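Nucleoside phosphorylase, putative (Trypanosoma brucei, PDB 3BJE) works as a homodimeric uridine phosphorylase, using phosphate to split uridine into uracil and ribose 1-phosphate, and binds calcium. Local coordinates at residues S151-E154 with S155-P158; M325-G328 with D329-A333; R337-K340 with I341-A345. All blocks are in the same frame, centred on the assembly; numbering follows the deposited sequence.

All three contacts are local, each joining residues a few positions apart on a continuous piece of chain. Contact 1 is a largely buried turn just after strand 142-151, contact 2 is the more exposed start of helix 329-348, and contact 3 is a well-buried part of that same helix. Contacts 1 and 2 also meet in space, where P158 CG packs on F326 CZ at 3.5 Å; contact 3 lies about 17 Å from contact 2, centre to centre. Their chemistry follows their place: serine and backbone bonds shape the turn, a glutamine amide braces the helix start, and contact 3 joins regular helical bonding to aliphatic packing, with one surface ion pair.

Contact 1: S151-E154 with S155-P158; sequences SPAE and SVPP
The branches of V156 meet both S151 and A153. Its CG2 lies beside its own backbone N, anti to the carbonyl carbon, which brings that methyl against A153 CB at 3.4 Å, tighter than usual for two carbons. S151 comes at the same side chain with its hydroxyl: OG is 3.5 Å from V156 CB, with V156 CG1 and CG2 each 3.8 Å from S151 OG. Set anti to the backbone N (chi1 176°), OG lies beside the carbonyl carbon, where it can meet both A153 N and V156. The same oxygen accepts from A153 N at 3.1 Å with an N-H...O angle of 157°, the bond that defines an ST turn. A type I beta turn follows directly, with E154 and S155 at its two corners and V156 N bonded to A153 O at 3.3 Å; the donor stands well above the carbonyl plane, 64° out of it, not on a lone pair. These turns begin the loop joining strand 142-151 to strand 161-169. The S151 hydroxyl is also hydrogen-bonded to T289 O, so two partners hold it in its buried position. S151 and V156 both pack on V315 of strand 308-318. From the end of that strand, K318 NZ hydrogen-bonds to V156 O and, weakly, to E154 O.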
loop_
_atom_site.group_PDB
_atom_site.type_symbol
_atom_site.label_atom_id
_atom_site.label_comp_id
_atom_site.label_asym_id
_atom_site.label_seq_id
_atom_site.Cartn_x
_atom_site.Cartn_y
_atom_site.Cartn_z
ATOM N N SER A 151 -5.391 -16.760 8.550
ATOM C CA SER A 151 -4.523 -17.888 8.905
ATOM C C SER A 151 -4.742 -19.071 7.972
ATOM O O SER A 151 -5.880 -19.490 7.764
ATOM C CB SER A 151 -4.738 -18.354 10.344
ATOM O OG SER A 151 -3.946 -19.505 10.623
ATOM N N PRO A 152 -3.648 -19.613 7.415
ATOM C CA PRO A 152 -3.663 -20.832 6.622
ATOM C C PRO A 152 -3.479 -22.106 7.453
ATOM O O PRO A 152 -3.454 -23.198 6.891
ATOM C CB PRO A 152 -2.441 -20.642 5.725
ATOM C CG PRO A 152 -1.493 -19.975 6.607
ATOM C CD PRO A 152 -2.293 -19.014 7.421
ATOM N N ALA A 153 -3.329 -21.949 8.767
ATOM C CA ALA A 153 -3.052 -23.066 9.679
ATOM C C ALA A 153 -4.337 -23.655 10.238
ATOM O O ALA A 153 -5.133 -22.941 10.846
ATOM C CB ALA A 153 -2.197 -22.580 10.825
ATOM N N GLU A 154 -4.535 -24.959 10.061
ATOM C CA GLU A 154 -5.764 -25.591 10.547
ATOM C C GLU A 154 -5.888 -25.464 12.059
ATOM O O GLU A 154 -6.975 -25.228 12.570
ATOM C CB GLU A 154 -5.856 -27.065 10.108
ATOM C CG GLU A 154 -6.919 -27.918 10.832
ATOM C CD GLU A 154 -8.304 -27.264 10.953
ATOM O OE1 GLU A 154 -8.575 -26.239 10.278
ATOM O OE2 GLU A 154 -9.126 -27.790 11.744
ATOM N N SER A 155 -4.775 -25.585 12.764
ATOM C CA SER A 155 -4.795 -25.564 14.224
ATOM C C SER A 155 -5.193 -24.192 14.805
ATOM O O SER A 155 -5.763 -24.122 15.890
ATOM C CB SER A 155 -3.421 -25.977 14.765
ATOM O OG SER A 155 -2.414 -25.066 14.356
ATOM N N VAL A 156 -4.909 -23.109 14.088
ATOM C CA VAL A 156 -5.069 -21.774 14.649
ATOM C C VAL A 156 -6.548 -21.367 14.738
ATOM O O VAL A 156 -7.216 -21.250 13.718
ATOM C CB VAL A 156 -4.277 -20.740 13.832
ATOM C CG1 VAL A 156 -4.528 -19.328 14.354
ATOM C CG2 VAL A 156 -2.776 -21.067 13.861
ATOM N N PRO A 157 -7.064 -21.139 15.966
ATOM C CA PRO A 157 -8.494 -20.813 16.106
ATOM C C PRO A 157 -8.896 -19.434 15.556
ATOM O O PRO A 157 -8.074 -18.524 15.534
ATOM C CB PRO A 157 -8.719 -20.819 17.626
ATOM C CG PRO A 157 -7.490 -21.396 18.232
ATOM C CD PRO A 157 -6.379 -21.167 17.271
ATOM N N PRO A 158 -10.174 -19.278 15.161
ATOM C CA PRO A 158 -10.743 -17.980 14.819
ATOM C C PRO A 158 -10.544 -16.992 15.969
ATOM O O PRO A 158 -10.751 -17.349 17.131
ATOM C CB PRO A 158 -12.238 -18.278 14.650
ATOM C CG PRO A 158 -12.311 -19.708 14.326
ATOM C CD PRO A 158 -11.173 -20.357 15.052
#

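Contact 2: M325-G328 with D329-A333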
loop_
_atom_site.group_PDB
_atom_site.type_symbol
_atom_site.label_atom_id
_atom_site.label_comp_id
_atom_site.label_asym_id
_atom_site.label_seq_id
_atom_site.Cartn_x
_atom_site.Cartn_y
_atom_site.Cartn_z
ATOM N N MET A 325 -15.144 -15.724 7.725
ATOM C CA MET A 325 -14.597 -14.504 8.317
ATOM C C MET A 325 -15.298 -14.196 9.634
ATOM O O MET A 325 -16.475 -14.519 9.815
ATOM C CB MET A 325 -14.729 -13.317 7.372
ATOM C CG MET A 325 -13.699 -13.325 6.236
ATOM S SD MET A 325 -13.475 -11.670 5.571
ATOM C CE MET A 325 -12.527 -10.883 6.878
ATOM N N PHE A 326 -14.562 -13.564 10.543
ATOM C CA PHE A 326 -15.042 -13.303 11.894
ATOM C C PHE A 326 -14.896 -11.820 12.180
ATOM O O PHE A 326 -13.883 -11.361 12.715
ATOM C CB PHE A 326 -14.282 -14.171 12.901
ATOM C CG PHE A 326 -14.328 -15.633 12.568
ATOM C CD1 PHE A 326 -15.334 -16.444 13.076
ATOM C CD2 PHE A 326 -13.391 -16.189 11.702
ATOM C CE1 PHE A 326 -15.393 -17.799 12.745
ATOM C CE2 PHE A 326 -13.441 -17.539 11.363
ATOM C CZ PHE A 326 -14.441 -18.345 11.886
ATOM N N LEU A 327 -15.918 -11.076 11.773
ATOM C CA LEU A 327 -15.965 -9.636 11.948
ATOM C C LEU A 327 -17.097 -9.328 12.918
ATOM O O LEU A 327 -17.745 -10.246 13.432
ATOM C CB LEU A 327 -16.189 -8.955 10.589
ATOM C CG LEU A 327 -15.203 -9.350 9.478
ATOM C CD1 LEU A 327 -15.605 -8.753 8.123
ATOM C CD2 LEU A 327 -13.766 -8.957 9.843
ATOM N N GLY A 328 -17.327 -8.048 13.188
ATOM C CA GLY A 328 -18.421 -7.639 14.076
ATOM C C GLY A 328 -18.095 -7.698 15.564
ATOM O O GLY A 328 -16.956 -7.463 15.978
ATOM N N ASP A 329 -19.109 -8.010 16.367
ATOM C CA ASP A 329 -19.005 -7.961 17.829
ATOM C C ASP A 329 -17.901 -8.859 18.383
ATOM O O ASP A 329 -17.166 -8.456 19.289
ATOM C CB ASP A 329 -20.341 -8.356 18.479
ATOM C CG ASP A 329 -21.418 -7.301 18.298
ATOM O OD1 ASP A 329 -21.149 -6.265 17.654
ATOM O OD2 ASP A 329 -22.541 -7.510 18.804
ATOM N N GLN A 330 -17.812 -10.077 17.855
ATOM C CA GLN A 330 -16.783 -11.041 18.270
ATOM C C GLN A 330 -15.371 -10.483 18.075
ATOM O O GLN A 330 -14.500 -10.652 18.929
ATOM C CB GLN A 330 -16.946 -12.350 17.487
ATOM C CG GLN A 330 -16.736 -12.209 15.961
ATOM C CD GLN A 330 -17.234 -13.404 15.182
ATOM O OE1 GLN A 330 -17.199 -14.537 15.669
ATOM N NE2 GLN A 330 -17.707 -13.160 13.966
ATOM N N LEU A 331 -15.159 -9.804 16.955
ATOM C CA LEU A 331 -13.880 -9.164 16.670
ATOM C C LEU A 331 -13.631 -7.996 17.633
ATOM O O LEU A 331 -12.527 -7.834 18.160
ATOM C CB LEU A 331 -13.852 -8.678 15.216
ATOM C CG LEU A 331 -12.677 -7.796 14.795
ATOM C CD1 LEU A 331 -11.339 -8.430 15.145
ATOM C CD2 LEU A 331 -12.758 -7.518 13.307
ATOM N N ASP A 332 -14.663 -7.186 17.853
ATOM C CA ASP A 332 -14.560 -6.023 18.732
ATOM C C ASP A 332 -14.108 -6.453 20.128
ATOM O O ASP A 332 -13.258 -5.809 20.733
ATOM C CB ASP A 332 -15.911 -5.302 18.840
ATOM C CG ASP A 332 -16.321 -4.599 17.550
ATOM O OD1 ASP A 332 -15.503 -4.495 16.608
ATOM O OD2 ASP A 332 -17.480 -4.138 17.489
ATOM N N ALA A 333 -14.684 -7.544 20.623
ATOM C CA ALA A 333 -14.355 -8.068 21.953
ATOM C C ALA A 333 -12.928 -8.610 22.015
ATOM O O ALA A 333 -12.203 -8.380 22.991
ATOM C CB ALA A 333 -15.352 -9.153 22.353
#
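D329 opens the helix directly after the N-cap residue G328, which has a positive phi (83°), a conformation glycine takes easily. Next comes Q330, whose CG sits between the backbone N and carbonyl carbon (chi1 63°), so that the extended chain runs back along the loop. Its NE2 bonds to L327 O at 3.0 Å, on a lone pair in the carbonyl plane, and L327 O lies almost in the plane of the Q330 amide. OE1 lies at the edge of the F326 ring, 3.7 Å from CD1, with ring and amide planes 75° apart. L331 runs side by side with L327, their CD2 methyls 3.9 Å apart; its CB lies 3.7 Å from F326 O, a buried carbonyl without a partner. L331 also packs on V314 and V316. L327, its side chain about 7 Å from bound uracil, touches L33 of the second subunit, which puts this turn at the dimer interface. D332 N closes the first helical bond with G328 O at 3.0 Å. Two acidic side chains in this first turn, D329 and D332, would probably interact favourably with the helix dipole, while the Q330 amide satisfies a loop carbonyl that the helix backbone does not.

Contact 3: R337-K340 with I341-A345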
loop_
_atom_site.group_PDB
_atom_site.type_symbol
_atom_site.label_atom_id
_atom_site.label_comp_id
_atom_site.label_asym_id
_atom_site.label_seq_id
_atom_site.Cartn_x
_atom_site.Cartn_y
_atom_site.Cartn_z
ATOM N N ARG A 337 -9.406 -7.071 24.173
ATOM C CA ARG A 337 -8.449 -7.845 24.977
ATOM C C ARG A 337 -7.035 -7.649 24.455
ATOM O O ARG A 337 -6.094 -7.496 25.216
ATOM C CB ARG A 337 -8.775 -9.339 24.946
ATOM C CG ARG A 337 -10.097 -9.701 25.590
ATOM C CD ARG A 337 -10.233 -11.212 25.702
ATOM N NE ARG A 337 -10.476 -11.834 24.402
ATOM C CZ ARG A 337 -11.680 -12.038 23.872
ATOM N NH1 ARG A 337 -12.796 -11.694 24.510
ATOM N NH2 ARG A 337 -11.772 -12.614 22.683
ATOM N N CYS A 338 -6.890 -7.669 23.136
ATOM C CA CYS A 338 -5.573 -7.642 22.526
ATOM C C CYS A 338 -4.938 -6.260 22.624
ATOM O O CYS A 338 -3.715 -6.157 22.706
ATOM C CB CYS A 338 -5.650 -8.110 21.076
ATOM S SG CYS A 338 -6.070 -9.869 20.983
ATOM N N ILE A 339 -5.761 -5.211 22.596
ATOM C CA ILE A 339 -5.246 -3.854 22.788
ATOM C C ILE A 339 -4.559 -3.763 24.145
ATOM O O ILE A 339 -3.437 -3.273 24.244
ATOM C CB ILE A 339 -6.334 -2.774 22.669
ATOM C CG1 ILE A 339 -6.800 -2.644 21.217
ATOM C CG2 ILE A 339 -5.809 -1.402 23.165
ATOM C CD1 ILE A 339 -8.107 -1.887 21.062
ATOM N N LYS A 340 -5.228 -4.242 25.192
ATOM C CA LYS A 340 -4.648 -4.196 26.527
ATOM C C LYS A 340 -3.371 -5.024 26.601
ATOM O O LYS A 340 -2.373 -4.600 27.172
ATOM C CB LYS A 340 -5.639 -4.693 27.583
ATOM C CG LYS A 340 -5.138 -4.442 28.983
ATOM C CD LYS A 340 -6.130 -4.897 30.042
ATOM C CE LYS A 340 -5.575 -4.665 31.448
ATOM N NZ LYS A 340 -4.236 -5.297 31.623
ATOM N N ILE A 341 -3.411 -6.216 26.024
ATOM C CA ILE A 341 -2.242 -7.086 25.984
ATOM C C ILE A 341 -1.050 -6.389 25.305
ATOM O O ILE A 341 0.078 -6.470 25.796
ATOM C CB ILE A 341 -2.576 -8.421 25.256
ATOM C CG1 ILE A 341 -3.416 -9.320 26.167
ATOM C CG2 ILE A 341 -1.314 -9.133 24.784
ATOM C CD1 ILE A 341 -4.139 -10.441 25.442
ATOM N N ILE A 342 -1.296 -5.744 24.167
ATOM C CA ILE A 342 -0.212 -5.076 23.430
ATOM C C ILE A 342 0.313 -3.830 24.157
ATOM O O ILE A 342 1.514 -3.570 24.138
ATOM C CB ILE A 342 -0.621 -4.750 21.975
ATOM C CG1 ILE A 342 -0.854 -6.052 21.202
ATOM C CG2 ILE A 342 0.465 -3.924 21.283
ATOM C CD1 ILE A 342 0.377 -6.930 21.140
ATOM N N LEU A 343 -0.569 -3.071 24.807
ATOM C CA LEU A 343 -0.119 -1.928 25.612
ATOM C C LEU A 343 0.769 -2.422 26.749
ATOM O O LEU A 343 1.834 -1.847 27.026
ATOM C CB LEU A 343 -1.309 -1.123 26.135
ATOM C CG LEU A 343 -1.970 -0.208 25.089
ATOM C CD1 LEU A 343 -3.357 0.280 25.532
ATOM C CD2 LEU A 343 -1.073 0.981 24.741
ATOM N N GLU A 344 0.343 -3.500 27.407
ATOM C CA GLU A 344 1.135 -4.089 28.476
ATOM C C GLU A 344 2.497 -4.529 27.959
ATOM O O GLU A 344 3.518 -4.274 28.592
ATOM C CB GLU A 344 0.417 -5.274 29.111
ATOM C CG GLU A 344 -0.809 -4.875 29.929
ATOM C CD GLU A 344 -0.478 -4.242 31.273
ATOM O OE1 GLU A 344 0.566 -4.583 31.867
ATOM O OE2 GLU A 344 -1.288 -3.414 31.733
ATOM N N ALA A 345 2.512 -5.197 26.809
ATOM C CA ALA A 345 3.758 -5.718 26.262
ATOM C C ALA A 345 4.686 -4.579 25.887
ATOM O O ALA A 345 5.890 -4.646 26.116
ATOM C CB ALA A 345 3.482 -6.627 25.031
#
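E344 N bonds to K340 O at 2.9 Å, one of four backbone bonds of alpha-helical spacing that cross this contact; I342 N meets C338 O at the same 2.9 Å, with I341 and L343 bonded likewise to R337 and I339. K340 and E344 also lie side by side, one helical turn apart, and form a long salt bridge between K340 NZ and E344 OE2 at 3.5 Å. The lysine stays extended until its last torsion, where a bend (chi4 -54°) swings the ammonium along the helix; the glutamate bends earlier, at chi2, with its CG 3.2 Å from K340 O. E344 OE2 has further partners, a hydrogen bond with Y83 OH and a salt bridge to K84, so K340 is one of several groups round that oxygen. R337 leads its guanidinium away from the neighbouring turn, where NE meets Q237 OE1.

Among the apolar side chains, I339 and L343 point the same way, with I339 CG2 3.8 Å from L343 CD1, and both also touch Y61. I342 CG1 rests against C338 O at 3.2 Å, and the side chain packs on I144, L146 and I47 of strands 142-151 and 45-49. I341 CG1 and CD1 both lie on R337 O, CG1 at 3.4 Å, and pack on A222, C223 and H226 of helix 213-228. The helix is thus amphipathic, packed on strands 45-49 and 142-151 and on helix 213-228. Its charged flank is tied through E344 to Y83 and K84, where the nearby lysines would probably stabilise the ionised carboxylate.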